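Local coordinates for protein FAD-binding oxidoreductase (Gulosibacter chungangensis, PDB 7PBG) that oxidises 4-ethylphenol, dehydrogenating the alkyl side chain to yield 4-vinylphenol with the help of a covalently attached FAD, at residues K54-I59 / G101-H106; V47-E52 / A449-R454; G394-A399 / R477-L482; S20-T25 / Q68-I73. All blocks are in the same frame, centred on the assembly; numbering follows the deposited sequence.

Interaction 1 of 4, residues K54-I59 / G101-H106; sequences KGSAVI and GTVLLH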
# COMPACT_ATOMS: atom_id res chain seq x y z
N LYS A 54 14.41 -7.60 -29.03
CA LYS A 54 15.90 -7.73 -29.01
C LYS A 54 16.52 -6.36 -28.81
O LYS A 54 16.43 -5.50 -29.73
CB LYS A 54 16.43 -8.46 -30.25
CG LYS A 54 15.86 -9.85 -30.47
CD LYS A 54 16.60 -10.94 -29.84
CE LYS A 54 15.98 -12.30 -30.11
NZ LYS A 54 16.39 -12.84 -31.43
N GLY A 55 17.24 -6.17 -27.69
CA GLY A 55 17.92 -4.89 -27.42
C GLY A 55 19.12 -4.69 -28.33
O GLY A 55 19.62 -5.69 -28.92
N SER A 56 19.59 -3.45 -28.43
CA SER A 56 20.68 -3.00 -29.34
C SER A 56 22.00 -3.01 -28.62
O SER A 56 23.06 -3.10 -29.29
CB SER A 56 20.42 -1.63 -29.86
OG SER A 56 20.20 -0.72 -28.78
N ALA A 57 21.97 -2.80 -27.31
CA ALA A 57 23.19 -2.52 -26.54
C ALA A 57 22.83 -2.75 -25.08
O ALA A 57 21.62 -2.74 -24.75
CB ALA A 57 23.67 -1.11 -26.78
N VAL A 58 23.85 -2.97 -24.29
CA VAL A 58 23.68 -3.01 -22.82
C VAL A 58 24.70 -2.11 -22.19
O VAL A 58 25.87 -2.09 -22.62
CB VAL A 58 23.69 -4.45 -22.28
CG1 VAL A 58 25.03 -5.18 -22.45
CG2 VAL A 58 23.30 -4.42 -20.82
N ILE A 59 24.26 -1.38 -21.17
CA ILE A 59 25.13 -0.48 -20.39
C ILE A 59 25.06 -0.94 -18.93
O ILE A 59 23.96 -1.23 -18.44
CB ILE A 59 24.68 0.98 -20.53
CG1 ILE A 59 24.62 1.42 -21.99
CG2 ILE A 59 25.56 1.87 -19.67
CD1 ILE A 59 24.10 2.83 -22.21
N GLY A 101 15.69 -2.84 -30.52
CA GLY A 101 16.68 -1.76 -30.63
C GLY A 101 16.77 -0.93 -29.37
O GLY A 101 17.63 -0.04 -29.31
N THR A 102 16.03 -1.30 -28.31
CA THR A 102 16.10 -0.58 -27.02
C THR A 102 17.50 -0.78 -26.47
O THR A 102 18.03 -1.88 -26.62
CB THR A 102 14.97 -1.02 -26.10
OG1 THR A 102 13.76 -0.62 -26.76
CG2 THR A 102 15.05 -0.42 -24.70
N VAL A 103 18.06 0.27 -25.87
CA VAL A 103 19.34 0.17 -25.13
C VAL A 103 18.97 -0.36 -23.73
O VAL A 103 18.14 0.29 -23.07
CB VAL A 103 20.06 1.51 -25.09
CG1 VAL A 103 21.21 1.51 -24.12
CG2 VAL A 103 20.54 1.93 -26.49
N LEU A 104 19.62 -1.42 -23.28
CA LEU A 104 19.30 -2.03 -21.96
C LEU A 104 20.23 -1.45 -20.90
O LEU A 104 21.48 -1.27 -21.18
CB LEU A 104 19.45 -3.53 -22.08
CG LEU A 104 18.78 -4.15 -23.31
CD1 LEU A 104 18.90 -5.66 -23.24
CD2 LEU A 104 17.32 -3.76 -23.40
N LEU A 105 19.66 -1.13 -19.72
CA LEU A 105 20.47 -0.72 -18.56
C LEU A 105 20.40 -1.86 -17.55
O LEU A 105 19.39 -1.98 -16.91
CB LEU A 105 19.95 0.58 -17.93
CG LEU A 105 20.33 1.87 -18.63
CD1 LEU A 105 20.08 1.83 -20.12
CD2 LEU A 105 19.65 3.07 -17.97
N HIS A 106 21.46 -2.64 -17.40
CA HIS A 106 21.53 -3.66 -16.33
C HIS A 106 22.17 -3.01 -15.10
O HIS A 106 23.39 -3.07 -14.95
CB HIS A 106 22.23 -4.90 -16.85
CG HIS A 106 22.33 -5.97 -15.84
ND1 HIS A 106 23.22 -6.97 -15.94
CD2 HIS A 106 21.70 -6.11 -14.66
CE1 HIS A 106 23.13 -7.75 -14.87
NE2 HIS A 106 22.19 -7.25 -14.08
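With chi1 at 54°, the OG of Ser56 sits between its own backbone N and carbonyl carbon, and from there it donates to Gly101 O at 2.7 Å, standing well above that carbonyl plane. Ile59 has CG1 anti to its carbonyl carbon (chi1 -56°) and CD1 extended beyond it, which lays CD1 against Val103 CG1 at 3.7 Å. Backbone bonds run alongside: Gly101 N reaches Lys54 O at 2.9 Å, Ser56 N bonds to Thr102 O, Leu104 both donates to Ala57 O (N to O 2.8 Å) and accepts from Ile59 N, straddling Val58 as parallel pairing demands, and His106 N closes the ladder on Ile59 O. Strands 57-59 and 103-106 are the central pair of the four-stranded sheet in the FAD-binding domain of the PCMH type. Ala57, Ile59, Val103 and Leu105 face helices 12-26 and 64-77, where branched and small apolar groups pack well; Val58 and Leu104 line the other face, and the His106 ring leads away from strand 57-59, its ND1 hydrogen-bonded to Tyr41 OH. Glycine suits both loop positions: Gly101 has a positive phi, and at Gly55, whose CA passes 3.1 Å from Thr102 O, any CB would run into Leu104 CG.

Interaction 2 of 4, residues V47-E52 / A449-R454; sequences VTDGDE and ADPASR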
# COMPACT_ATOMS: atom_id res chain seq x y z
N VAL A 47 8.74 -16.49 -26.95
CA VAL A 47 7.65 -17.17 -27.69
C VAL A 47 7.61 -16.57 -29.11
O VAL A 47 6.61 -16.79 -29.83
CB VAL A 47 6.30 -17.12 -26.96
CG1 VAL A 47 6.33 -17.95 -25.68
CG2 VAL A 47 5.87 -15.69 -26.66
N THR A 48 8.63 -15.80 -29.48
CA THR A 48 8.75 -15.19 -30.83
C THR A 48 10.07 -15.65 -31.43
O THR A 48 10.98 -16.04 -30.66
CB THR A 48 8.62 -13.66 -30.77
OG1 THR A 48 9.56 -13.15 -29.84
CG2 THR A 48 7.24 -13.19 -30.37
N ASP A 49 10.22 -15.51 -32.75
CA ASP A 49 11.33 -16.19 -33.50
C ASP A 49 12.33 -15.20 -34.09
O ASP A 49 13.44 -15.67 -34.48
CB ASP A 49 10.77 -17.07 -34.61
CG ASP A 49 9.78 -18.10 -34.13
OD1 ASP A 49 9.97 -18.64 -33.02
OD2 ASP A 49 8.79 -18.33 -34.83
N GLY A 50 11.98 -13.90 -34.16
CA GLY A 50 12.71 -12.89 -34.95
C GLY A 50 13.44 -11.88 -34.07
O GLY A 50 13.92 -12.24 -32.96
N ASP A 51 13.48 -10.62 -34.52
CA ASP A 51 14.17 -9.53 -33.79
C ASP A 51 13.20 -8.82 -32.82
O ASP A 51 13.64 -7.82 -32.23
CB ASP A 51 14.87 -8.61 -34.79
CG ASP A 51 16.24 -9.14 -35.16
OD1 ASP A 51 16.66 -10.17 -34.57
OD2 ASP A 51 16.89 -8.52 -36.01
N GLU A 52 12.00 -9.37 -32.60
CA GLU A 52 11.08 -8.86 -31.54
C GLU A 52 11.78 -8.89 -30.18
O GLU A 52 12.45 -9.94 -29.88
CB GLU A 52 9.79 -9.68 -31.46
CG GLU A 52 9.09 -9.81 -32.79
CD GLU A 52 9.35 -11.10 -33.55
OE1 GLU A 52 10.47 -11.68 -33.46
OE2 GLU A 52 8.42 -11.55 -34.21
N ALA A 449 13.37 -23.60 -27.31
CA ALA A 449 14.23 -23.63 -28.53
C ALA A 449 13.41 -23.93 -29.79
O ALA A 449 13.97 -23.79 -30.89
CB ALA A 449 15.33 -24.65 -28.37
N ASP A 450 12.14 -24.34 -29.67
CA ASP A 450 11.36 -24.92 -30.79
C ASP A 450 10.29 -23.92 -31.23
O ASP A 450 9.34 -23.69 -30.50
CB ASP A 450 10.73 -26.25 -30.40
CG ASP A 450 9.82 -26.86 -31.46
OD1 ASP A 450 9.67 -26.25 -32.53
OD2 ASP A 450 9.28 -27.92 -31.21
N PRO A 451 10.39 -23.33 -32.45
CA PRO A 451 9.39 -22.35 -32.88
C PRO A 451 7.93 -22.83 -32.85
O PRO A 451 7.04 -22.02 -32.57
CB PRO A 451 9.85 -21.98 -34.31
CG PRO A 451 11.36 -22.24 -34.29
CD PRO A 451 11.51 -23.48 -33.40
N ALA A 452 7.68 -24.11 -33.12
CA ALA A 452 6.30 -24.67 -33.09
C ALA A 452 5.80 -24.63 -31.65
O ALA A 452 4.62 -24.33 -31.43
CB ALA A 452 6.28 -26.09 -33.64
N SER A 453 6.66 -24.94 -30.69
CA SER A 453 6.28 -24.99 -29.25
C SER A 453 6.05 -23.56 -28.76
O SER A 453 5.08 -23.34 -28.00
CB SER A 453 7.29 -25.70 -28.40
OG SER A 453 6.79 -25.85 -27.08
N ARG A 454 6.89 -22.62 -29.20
CA ARG A 454 6.71 -21.18 -28.88
C ARG A 454 5.31 -20.78 -29.38
O ARG A 454 4.53 -20.16 -28.63
CB ARG A 454 7.80 -20.32 -29.53
CG ARG A 454 9.21 -20.57 -29.02
CD ARG A 454 10.16 -19.68 -29.82
NE ARG A 454 11.54 -20.00 -29.49
CZ ARG A 454 12.59 -19.79 -30.25
NH1 ARG A 454 12.48 -19.15 -31.41
NH2 ARG A 454 13.78 -20.15 -29.80
O HOH W 1 6.92 -19.55 -33.68
O HOH W 2 14.51 -18.14 -33.40
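Val47 and Arg454 bring their backbones together, CA to CA 4.3 Å, after which the irregular loop 47-52 draws off, so that the CA atoms of Asp49 and Pro451 are 6.5 Å apart. The loop lies against the capped N-terminus of helix 451-470: Asp450 is the N-cap, its OD1 accepting from Ala452 N at 3.0 Å, and Pro451, which needs no N-H partner, opens the first turn. Arg454 carries most of the contact. Its CB rests on Val47 CA, and with CG anti to the carbonyl carbon (chi1 -65°) and the chain extended from there to NE, it runs along the loop to Asp49. There NH1 donates to Asp49 OD1 at 3.0 Å, a salt bridge that uses the anti side of the carboxylate and lies close to the guanidinium plane, the two flat groups being turned 38° apart. NE is held by Thr448 O, which steadies the guanidinium. A leucine in its place would probably leave the Asp49 carboxylate without its charge mate and Thr448 O without this donor. Aspartate suits position 49 because the nearby helix start would favour negative charge, and Asp49 OD2 also takes a water that donates to Pro451 O. A second water links the loop backbone to the arginine, donating to Asp49 O and accepting from Arg454 NH1 at 3.0 Å.

Interaction 3 of 4, residues G394-A399 / R477-L482; sequences GHFFYA and RAHNVL. With FAD (flavin-adenine dinucleotide), chain C.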
# COMPACT_ATOMS: atom_id res chain seq x y z
N GLY A 394 10.90 -24.10 -20.48
CA GLY A 394 10.74 -22.78 -19.88
C GLY A 394 9.26 -22.49 -19.74
O GLY A 394 8.45 -23.35 -20.16
N HIS A 395 8.95 -21.35 -19.15
CA HIS A 395 7.55 -20.99 -18.85
C HIS A 395 7.19 -19.62 -19.38
O HIS A 395 8.05 -18.88 -19.87
CB HIS A 395 7.32 -21.20 -17.34
CG HIS A 395 8.25 -20.43 -16.48
ND1 HIS A 395 8.44 -19.07 -16.59
CD2 HIS A 395 8.99 -20.82 -15.43
CE1 HIS A 395 9.36 -18.70 -15.73
NE2 HIS A 395 9.63 -19.73 -14.94
N PHE A 396 5.89 -19.34 -19.25
CA PHE A 396 5.20 -18.19 -19.86
C PHE A 396 3.89 -18.04 -19.11
O PHE A 396 2.96 -18.75 -19.42
CB PHE A 396 5.07 -18.47 -21.35
CG PHE A 396 4.49 -17.38 -22.22
CD1 PHE A 396 5.26 -16.30 -22.59
CD2 PHE A 396 3.17 -17.44 -22.66
CE1 PHE A 396 4.74 -15.31 -23.40
CE2 PHE A 396 2.66 -16.46 -23.48
CZ PHE A 396 3.44 -15.39 -23.85
N PHE A 397 3.85 -17.16 -18.11
CA PHE A 397 2.82 -17.22 -17.05
C PHE A 397 1.47 -16.72 -17.56
O PHE A 397 1.42 -15.68 -18.21
CB PHE A 397 3.24 -16.42 -15.81
CG PHE A 397 4.30 -17.11 -15.01
CD1 PHE A 397 4.00 -18.22 -14.23
CD2 PHE A 397 5.59 -16.61 -15.01
CE1 PHE A 397 5.00 -18.87 -13.53
CE2 PHE A 397 6.59 -17.25 -14.28
CZ PHE A 397 6.28 -18.37 -13.52
N TYR A 398 0.44 -17.44 -17.22
CA TYR A 398 -0.97 -16.97 -17.20
C TYR A 398 -1.41 -16.98 -15.74
O TYR A 398 -1.63 -18.08 -15.20
CB TYR A 398 -1.85 -17.87 -18.04
CG TYR A 398 -3.33 -17.62 -17.91
CD1 TYR A 398 -3.88 -16.45 -18.39
CD2 TYR A 398 -4.16 -18.55 -17.31
CE1 TYR A 398 -5.23 -16.18 -18.22
CE2 TYR A 398 -5.52 -18.31 -17.19
CZ TYR A 398 -6.05 -17.11 -17.63
OH TYR A 398 -7.38 -16.83 -17.51
N ALA A 399 -1.55 -15.81 -15.12
CA ALA A 399 -1.82 -15.78 -13.66
C ALA A 399 -2.97 -14.83 -13.33
O ALA A 399 -2.74 -13.73 -12.84
CB ALA A 399 -0.57 -15.41 -12.95
N ARG A 477 -0.03 -9.35 -14.24
CA ARG A 477 1.43 -9.40 -14.55
C ARG A 477 1.54 -10.19 -15.84
O ARG A 477 0.91 -11.24 -15.94
CB ARG A 477 2.18 -10.06 -13.40
CG ARG A 477 3.69 -9.87 -13.48
CD ARG A 477 4.40 -10.46 -12.34
NE ARG A 477 5.85 -10.45 -12.48
CZ ARG A 477 6.64 -10.98 -11.59
NH1 ARG A 477 6.13 -11.53 -10.51
NH2 ARG A 477 7.94 -10.97 -11.77
N ALA A 478 2.24 -9.68 -16.82
CA ALA A 478 2.26 -10.38 -18.12
C ALA A 478 3.55 -10.13 -18.88
O ALA A 478 4.11 -9.03 -18.82
CB ALA A 478 1.05 -9.94 -18.89
N HIS A 479 3.93 -11.12 -19.67
CA HIS A 479 5.03 -11.06 -20.64
C HIS A 479 4.86 -9.84 -21.56
O HIS A 479 3.69 -9.49 -21.95
CB HIS A 479 5.10 -12.38 -21.41
CG HIS A 479 6.35 -12.57 -22.18
ND1 HIS A 479 6.65 -11.89 -23.37
CD2 HIS A 479 7.39 -13.41 -21.97
CE1 HIS A 479 7.84 -12.32 -23.83
NE2 HIS A 479 8.29 -13.29 -23.01
N ASN A 480 5.98 -9.23 -21.92
CA ASN A 480 6.07 -8.19 -22.98
C ASN A 480 5.08 -8.49 -24.12
O ASN A 480 4.34 -7.56 -24.53
CB ASN A 480 7.45 -8.12 -23.62
CG ASN A 480 8.55 -7.76 -22.65
OD1 ASN A 480 8.28 -7.43 -21.49
ND2 ASN A 480 9.78 -7.76 -23.14
N VAL A 481 5.08 -9.71 -24.67
CA VAL A 481 4.32 -9.97 -25.92
C VAL A 481 2.82 -9.93 -25.65
O VAL A 481 2.04 -9.78 -26.58
CB VAL A 481 4.77 -11.30 -26.55
CG1 VAL A 481 4.28 -12.50 -25.75
CG2 VAL A 481 4.35 -11.39 -28.00
N LEU A 482 2.40 -10.12 -24.39
CA LEU A 482 0.97 -10.16 -23.98
C LEU A 482 0.45 -8.80 -23.52
O LEU A 482 -0.79 -8.68 -23.27
CB LEU A 482 0.79 -11.13 -22.81
CG LEU A 482 1.15 -12.58 -23.07
CD1 LEU A 482 1.01 -13.41 -21.77
CD2 LEU A 482 0.35 -13.19 -24.23
PA FAD C . 14.11 -7.66 -12.97
O1A FAD C . 14.09 -8.48 -14.22
O2A FAD C . 15.38 -6.94 -12.59
O5B FAD C . 12.97 -6.59 -13.08
C5B FAD C . 11.67 -6.92 -13.55
C4B FAD C . 11.07 -5.68 -14.16
O4B FAD C . 10.89 -4.64 -13.16
C3B FAD C . 11.92 -5.00 -15.25
O3B FAD C . 11.74 -5.63 -16.52
C2B FAD C . 11.46 -3.53 -15.16
O2B FAD C . 10.24 -3.38 -15.86
C1B FAD C . 11.28 -3.37 -13.65
N9A FAD C . 12.46 -2.95 -12.94
C8A FAD C . 13.31 -3.75 -12.26
N7A FAD C . 14.28 -3.08 -11.70
C5A FAD C . 14.09 -1.78 -12.09
C6A FAD C . 14.76 -0.60 -11.78
N6A FAD C . 15.88 -0.56 -11.04
N1A FAD C . 14.29 0.55 -12.33
C2A FAD C . 13.16 0.49 -13.08
N3A FAD C . 12.42 -0.56 -13.41
C4A FAD C . 12.95 -1.68 -12.88
N1 FAD C . 7.95 -14.34 -9.33
C2 FAD C . 7.46 -14.03 -8.15
O2 FAD C . 7.20 -12.83 -7.85
N3 FAD C . 7.30 -14.95 -7.18
C4 FAD C . 7.55 -16.28 -7.39
O4 FAD C . 7.45 -17.08 -6.44
C4X FAD C . 8.01 -16.67 -8.63
N5 FAD C . 8.23 -17.94 -8.83
C5X FAD C . 8.70 -18.29 -10.07
C6 FAD C . 8.97 -19.65 -10.31
C7 FAD C . 9.50 -20.09 -11.50
C7M FAD C . 9.78 -21.57 -11.70
C8 FAD C . 9.79 -19.14 -12.50
C8M FAD C . 10.37 -19.57 -13.81
C9 FAD C . 9.50 -17.80 -12.30
C9A FAD C . 8.97 -17.34 -11.08
N10 FAD C . 8.72 -15.99 -10.82
C10 FAD C . 8.25 -15.61 -9.57
C1' FAD C . 9.06 -14.93 -11.80
C2' FAD C . 10.49 -14.38 -11.64
O2' FAD C . 11.45 -15.47 -11.43
C3' FAD C . 10.70 -13.41 -10.46
O3' FAD C . 9.62 -12.51 -10.38
C4' FAD C . 12.01 -12.61 -10.48
O4' FAD C . 12.35 -12.20 -9.15
C5' FAD C . 11.90 -11.41 -11.38
O5' FAD C . 13.16 -11.08 -11.98
P FAD C . 14.15 -10.03 -11.30
O1P FAD C . 15.53 -10.26 -11.85
O2P FAD C . 13.95 -10.16 -9.82
O3P FAD C . 13.60 -8.60 -11.77
O HOH W 3 3.39 -13.86 -18.82
O HOH W 4 0.01 -13.82 -16.61
O HOH W 5 -1.15 -12.03 -13.44
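Phe397 O is gripped by two waters, each donating at 2.8 Å, and both lead across to the 477-482 loop: one accepts from His479 N, the other donates to Arg477 O while accepting from Ala399 N. Water thus joins strand 393-402 to the loop that follows its neighbour, strand 474-475, at the flavin site of this vanillyl-alcohol-oxidase-like fold. The cofactor is tethered to the strand, since His395 NE2 is bonded covalently to FAD C8M (1.4 Å), and from the loop Arg477 NH2 donates to FAD O3' at 2.7 Å and NH1 to FAD O2 at 3.1 Å. Arginine fits here: the extended chain carries a guanidinium whose two terminal nitrogens span from ribityl to pyrimidine, while NE pairs with Glu164. The Phe397 ring sets its CZ over the centre of one face of the His395 imidazole and turns its edge to FAD C9. Phe396, with CG anti to the backbone N (chi1 -175°), packs its ring against His479, Val481 and Leu482 of the loop. Phe396 CE1 comes over one face of the imidazole, 3.4 Å from His479 CG; Val481 CG1 meets the ring edge 3.6 Å from Phe396 CZ, and Leu482 CG closes on CZ obliquely. The His479 ring cannot easily turn, because NE2 is bonded to Asp43 and ND1 accepts from Val481 N at 3.0 Å, almost straight at 178° and in the ring plane.

Interaction 4 of 4, residues S20-T25 / Q68-I73; sequences SEFSET and QVIVRI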
# COMPACT_ATOMS: atom_id res chain seq x y z
N SER A 20 28.84 6.73 -28.54
CA SER A 20 30.08 7.48 -28.27
C SER A 20 29.90 8.37 -27.01
O SER A 20 30.85 8.42 -26.17
CB SER A 20 30.49 8.26 -29.50
OG SER A 20 31.49 9.19 -29.16
N GLU A 21 28.73 8.98 -26.80
CA GLU A 21 28.45 9.83 -25.60
C GLU A 21 28.32 8.94 -24.35
O GLU A 21 28.93 9.28 -23.32
CB GLU A 21 27.20 10.68 -25.82
CG GLU A 21 27.40 11.78 -26.87
CD GLU A 21 26.46 12.97 -26.74
OE1 GLU A 21 26.17 13.40 -25.60
OE2 GLU A 21 26.07 13.50 -27.80
N PHE A 22 27.59 7.83 -24.41
CA PHE A 22 27.52 6.85 -23.29
C PHE A 22 28.94 6.41 -22.93
O PHE A 22 29.34 6.43 -21.74
CB PHE A 22 26.69 5.64 -23.68
CG PHE A 22 25.23 5.90 -23.95
CD1 PHE A 22 24.48 6.73 -23.16
CD2 PHE A 22 24.58 5.21 -24.96
CE1 PHE A 22 23.12 6.89 -23.39
CE2 PHE A 22 23.23 5.37 -25.19
CZ PHE A 22 22.51 6.22 -24.40
N SER A 23 29.73 6.00 -23.93
CA SER A 23 31.13 5.54 -23.70
C SER A 23 31.94 6.64 -23.01
O SER A 23 32.64 6.33 -22.02
CB SER A 23 31.78 5.09 -24.98
OG SER A 23 30.98 4.10 -25.60
N GLU A 24 31.91 7.88 -23.53
CA GLU A 24 32.74 8.99 -23.02
C GLU A 24 32.37 9.25 -21.55
O GLU A 24 33.31 9.43 -20.75
CB GLU A 24 32.61 10.27 -23.86
N THR A 25 31.08 9.19 -21.20
CA THR A 25 30.58 9.63 -19.86
C THR A 25 30.61 8.49 -18.83
O THR A 25 30.81 8.80 -17.64
CB THR A 25 29.17 10.22 -20.01
OG1 THR A 25 28.28 9.26 -20.57
CG2 THR A 25 29.15 11.48 -20.87
N GLN A 68 21.64 8.94 -14.41
CA GLN A 68 21.14 10.28 -14.82
C GLN A 68 21.73 10.68 -16.18
O GLN A 68 21.00 11.21 -17.01
CB GLN A 68 21.49 11.36 -13.81
CG GLN A 68 20.94 11.07 -12.43
CD GLN A 68 21.36 12.15 -11.48
OE1 GLN A 68 22.35 11.99 -10.76
NE2 GLN A 68 20.67 13.29 -11.55
N VAL A 69 23.04 10.54 -16.34
CA VAL A 69 23.72 11.01 -17.58
C VAL A 69 23.26 10.14 -18.73
O VAL A 69 23.04 10.70 -19.82
CB VAL A 69 25.26 11.08 -17.47
CG1 VAL A 69 25.90 9.77 -17.17
CG2 VAL A 69 25.88 11.67 -18.74
N ILE A 70 23.08 8.83 -18.54
CA ILE A 70 22.55 7.94 -19.62
C ILE A 70 21.14 8.40 -20.04
O ILE A 70 20.83 8.46 -21.26
CB ILE A 70 22.54 6.47 -19.18
CG1 ILE A 70 23.97 5.93 -19.03
CG2 ILE A 70 21.70 5.59 -20.10
CD1 ILE A 70 24.07 4.76 -18.07
N VAL A 71 20.30 8.72 -19.08
CA VAL A 71 18.91 9.15 -19.39
C VAL A 71 18.93 10.47 -20.18
O VAL A 71 18.10 10.63 -21.11
CB VAL A 71 18.11 9.26 -18.08
CG1 VAL A 71 16.79 9.98 -18.34
CG2 VAL A 71 17.86 7.89 -17.49
N ARG A 72 19.80 11.40 -19.80
CA ARG A 72 19.89 12.72 -20.47
C ARG A 72 20.29 12.49 -21.92
O ARG A 72 19.65 13.08 -22.81
CB ARG A 72 20.86 13.64 -19.76
CG ARG A 72 20.33 14.12 -18.42
CD ARG A 72 21.42 14.81 -17.63
NE ARG A 72 20.96 15.09 -16.28
CZ ARG A 72 21.71 15.01 -15.19
NH1 ARG A 72 22.96 14.60 -15.25
NH2 ARG A 72 21.16 15.30 -14.03
N ILE A 73 21.33 11.68 -22.13
CA ILE A 73 21.80 11.34 -23.50
C ILE A 73 20.65 10.69 -24.25
O ILE A 73 20.45 10.99 -25.45
CB ILE A 73 23.07 10.47 -23.47
CG1 ILE A 73 24.25 11.26 -22.90
CG2 ILE A 73 23.38 9.91 -24.85
CD1 ILE A 73 25.38 10.39 -22.41
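Ile73 pushes its side chain between Glu21, Phe22 and Thr25, the central meeting of helices 12-26 and 64-77, which pack antiparallel, the axes of the short segments passing 10.0 Å apart at 161°. The two branches of Ile73 divide the work. CG1 stands anti to the carbonyl carbon (chi1 -66°) and carries CD1 out to meet Thr25 OG1 tip to tip at 3.6 Å, whereas CG2 lies against Phe22 CE1 at 3.4 Å as the two side chains slide past one another in opposite directions. Cutting this residue back to an alanine is likely to open a gap between the Phe22 ring and Thr25 and leave that ring freer to shift. Phenylalanine suits its place by reaching further inward, where its edge faces Ile70 O, Phe22 CE1 being 3.5 Å from it, and it also packs on Ile59 of the sheet beneath. Glu21 lends CB to the apolar contact and sends OE2 out to Lys76 and Tyr77. Threonine can serve a partly apolar seam near the surface because its hydroxyl is spent within its own helix. Thr25 CB meets Val69 CG2 at 3.8 Å, and chi1 of 59° turns OG1 back to donate to Glu21 O at 2.8 Å, from the face of that carbonyl opposite to Thr25 N.

In the fold
Interactions 1 and 3 are buried, interaction 4 is partly so, and interaction 2 lies at the surface. Interactions 1 and 4 build one layered unit: Ile59 and Leu105 of the strands pack on Ile70, and Ile59 also on Phe22, so backbone hydrogen bonding between strands gives way to largely apolar packing between helices. Interactions 2 and 3 touch likewise, Val47 CG2 lying against Phe396 and Val481, but the outer one relies on charge and bridging water whereas the inner one combines aromatic packing, bridging water and the flavin linkage. Segments 47-52 and 54-59 nearly adjoin in sequence, the chain running from the loop that meets helix 451-470 into the strand of the FAD-binding domain.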